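Local atomic coordinates of possible sortase-like protein (Corynebacterium diphtheriae, PDB entry 5UUS), a protein that is a sortase-family protein (SrtF), probably a membrane-associated cysteine transpeptidase that cleaves sorting signals of surface proteins. Residues I171-E176 against P184-I189. Numbering follows the deposited sequence.
Sequences ISALPE and PGMEGI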
loop_
_atom_site.group_PDB
_atom_site.type_symbol
_atom_site.label_atom_id
_atom_site.label_comp_id
_atom_site.label_asym_id
_atom_site.label_seq_id
_atom_site.Cartn_x
_atom_site.Cartn_y
_atom_site.Cartn_z
ATOM N N ILE A 171 6.692 -4.195 8.219
ATOM C CA ILE A 171 7.111 -3.344 7.089
ATOM C C ILE A 171 8.358 -3.901 6.360
ATOM O O ILE A 171 8.896 -3.244 5.463
ATOM C CB ILE A 171 7.387 -1.871 7.548
ATOM C CG1 ILE A 171 8.618 -1.785 8.443
ATOM C CG2 ILE A 171 6.184 -1.279 8.318
ATOM C CD1 ILE A 171 8.994 -0.346 8.821
ATOM N N SER A 172 8.784 -5.119 6.709
ATOM C CA SER A 172 9.893 -5.790 6.007
ATOM C C SER A 172 9.543 -6.138 4.573
ATOM O O SER A 172 8.367 -6.352 4.258
ATOM C CB SER A 172 10.301 -7.067 6.739
ATOM O OG SER A 172 10.984 -6.735 7.931
ATOM N N ALA A 173 10.567 -6.204 3.714
ATOM C CA ALA A 173 10.377 -6.413 2.267
ATOM C C ALA A 173 9.445 -7.597 2.002
ATOM O O ALA A 173 8.543 -7.530 1.189
ATOM C CB ALA A 173 11.721 -6.628 1.596
ATOM N N LEU A 174 9.669 -8.681 2.740
ATOM C CA LEU A 174 8.729 -9.784 2.787
ATOM C C LEU A 174 8.062 -9.715 4.163
ATOM O O LEU A 174 8.719 -9.992 5.177
ATOM C CB LEU A 174 9.444 -11.120 2.574
ATOM C CG LEU A 174 8.563 -12.368 2.674
ATOM C CD1 LEU A 174 7.518 -12.340 1.564
ATOM C CD2 LEU A 174 9.411 -13.641 2.596
ATOM N N PRO A 175 6.772 -9.319 4.209
ATOM C CA PRO A 175 6.174 -8.944 5.512
ATOM C C PRO A 175 6.143 -10.077 6.539
ATOM O O PRO A 175 6.014 -11.250 6.173
ATOM C CB PRO A 175 4.747 -8.498 5.158
ATOM C CG PRO A 175 4.541 -8.794 3.706
ATOM C CD PRO A 175 5.888 -9.040 3.065
ATOM N N GLU A 176 6.304 -9.699 7.808
ATOM C CA GLU A 176 6.328 -10.626 8.951
ATOM C C GLU A 176 7.343 -11.758 8.807
ATOM O O GLU A 176 7.082 -12.904 9.195
ATOM C CB GLU A 176 4.928 -11.194 9.188
ATOM C CG GLU A 176 3.946 -10.095 9.628
ATOM C CD GLU A 176 3.168 -9.522 8.466
ATOM O OE1 GLU A 176 2.654 -10.313 7.629
ATOM O OE2 GLU A 176 3.072 -8.278 8.378
ATOM N N PRO A 184 14.436 -10.082 -6.286
ATOM C CA PRO A 184 13.625 -10.093 -7.512
ATOM C C PRO A 184 12.515 -11.131 -7.493
ATOM O O PRO A 184 11.625 -11.040 -8.322
ATOM C CB PRO A 184 14.651 -10.411 -8.618
ATOM C CG PRO A 184 15.724 -11.138 -7.921
ATOM C CD PRO A 184 15.837 -10.408 -6.585
ATOM N N GLY A 185 12.542 -12.083 -6.560
ATOM C CA GLY A 185 11.490 -13.080 -6.495
ATOM C C GLY A 185 10.241 -12.630 -5.749
ATOM O O GLY A 185 9.229 -13.334 -5.737
ATOM N N MET A 186 10.297 -11.453 -5.131
ATOM C CA MET A 186 9.164 -10.960 -4.340
ATOM C C MET A 186 8.067 -10.330 -5.196
ATOM O O MET A 186 8.337 -9.770 -6.257
ATOM C CB MET A 186 9.640 -9.936 -3.323
ATOM C CG MET A 186 10.552 -10.498 -2.247
ATOM S SD MET A 186 11.218 -9.116 -1.304
ATOM C CE MET A 186 12.144 -10.034 -0.088
ATOM N N GLU A 187 6.826 -10.460 -4.738
ATOM C CA GLU A 187 5.737 -9.608 -5.215
ATOM C C GLU A 187 5.923 -8.189 -4.674
ATOM O O GLU A 187 6.707 -7.955 -3.762
ATOM C CB GLU A 187 4.373 -10.158 -4.765
ATOM C CG GLU A 187 4.112 -11.588 -5.219
ATOM C CD GLU A 187 4.042 -11.710 -6.750
ATOM O OE1 GLU A 187 3.529 -10.778 -7.416
ATOM O OE2 GLU A 187 4.501 -12.742 -7.273
ATOM N N GLY A 188 5.186 -7.245 -5.235
ATOM C CA GLY A 188 5.084 -5.946 -4.633
ATOM C C GLY A 188 3.994 -5.997 -3.566
ATOM O O GLY A 188 2.849 -6.403 -3.823
ATOM N N ILE A 189 4.357 -5.572 -2.364
ATOM C CA ILE A 189 3.386 -5.420 -1.301
ATOM C C ILE A 189 3.220 -3.956 -0.931
ATOM O O ILE A 189 4.190 -3.200 -0.947
ATOM C CB ILE A 189 3.816 -6.219 -0.064
ATOM C CG1 ILE A 189 3.765 -7.707 -0.405
ATOM C CG2 ILE A 189 2.867 -5.919 1.143
ATOM C CD1 ILE A 189 2.356 -8.262 -0.452
HETATM O O HOH W 1 7.115 -8.822 -0.820
#
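Ala173 and Ile189 approach to 7.9 Å between CA atoms, and Leu174 and Met186 to 7.2 Å, and no direct hydrogen bond joins 171-176 to 184-189. In the sortase beta-barrel fold, this is the packing of a loop that follows strand 160-163 against the entry into strand 188-193, away from the predicted active-site residues. Met186 carries the largest share of the contact, with more surface buried across it than any other residue of the two segments. Its CG lies anti to the carbonyl carbon (chi1 -66°) and the chain beyond is extended, which carries the terminal methyl across to Ala173 and Leu174. There CE meets Ala173 CB at 3.8 Å and, on the next residue, Leu174 CB at 3.9 Å. The sulfur follows close behind, with SD 3.9 Å from Ala173 CB, so both SD and CE lie against the Ala173 methyl. Tyr154 and Val179 pack on the same methionine, consistent with its burial. A second, looser apolar contact pairs the ring of Pro175 with the branched side chain of Ile189: the two run at a slant to each other, and Pro175 CG comes within 4.2 Å of Ile189 CG2. The CG2 branch, anti to the backbone N, makes this approach. His208 of strand 204-216 and Asn84 of strand 83-88 touch both residues, so the proline packs on the sheet where strand 188-193 lies between those two strands and Ile189 also forms backbone hydrogen bonds with Gly83 and Phe85. A water links the two backbones. It can donate to Ala173 O at 2.8 Å and to Glu187 O at 3.1 Å, though more acceptors lie near it than it has protons.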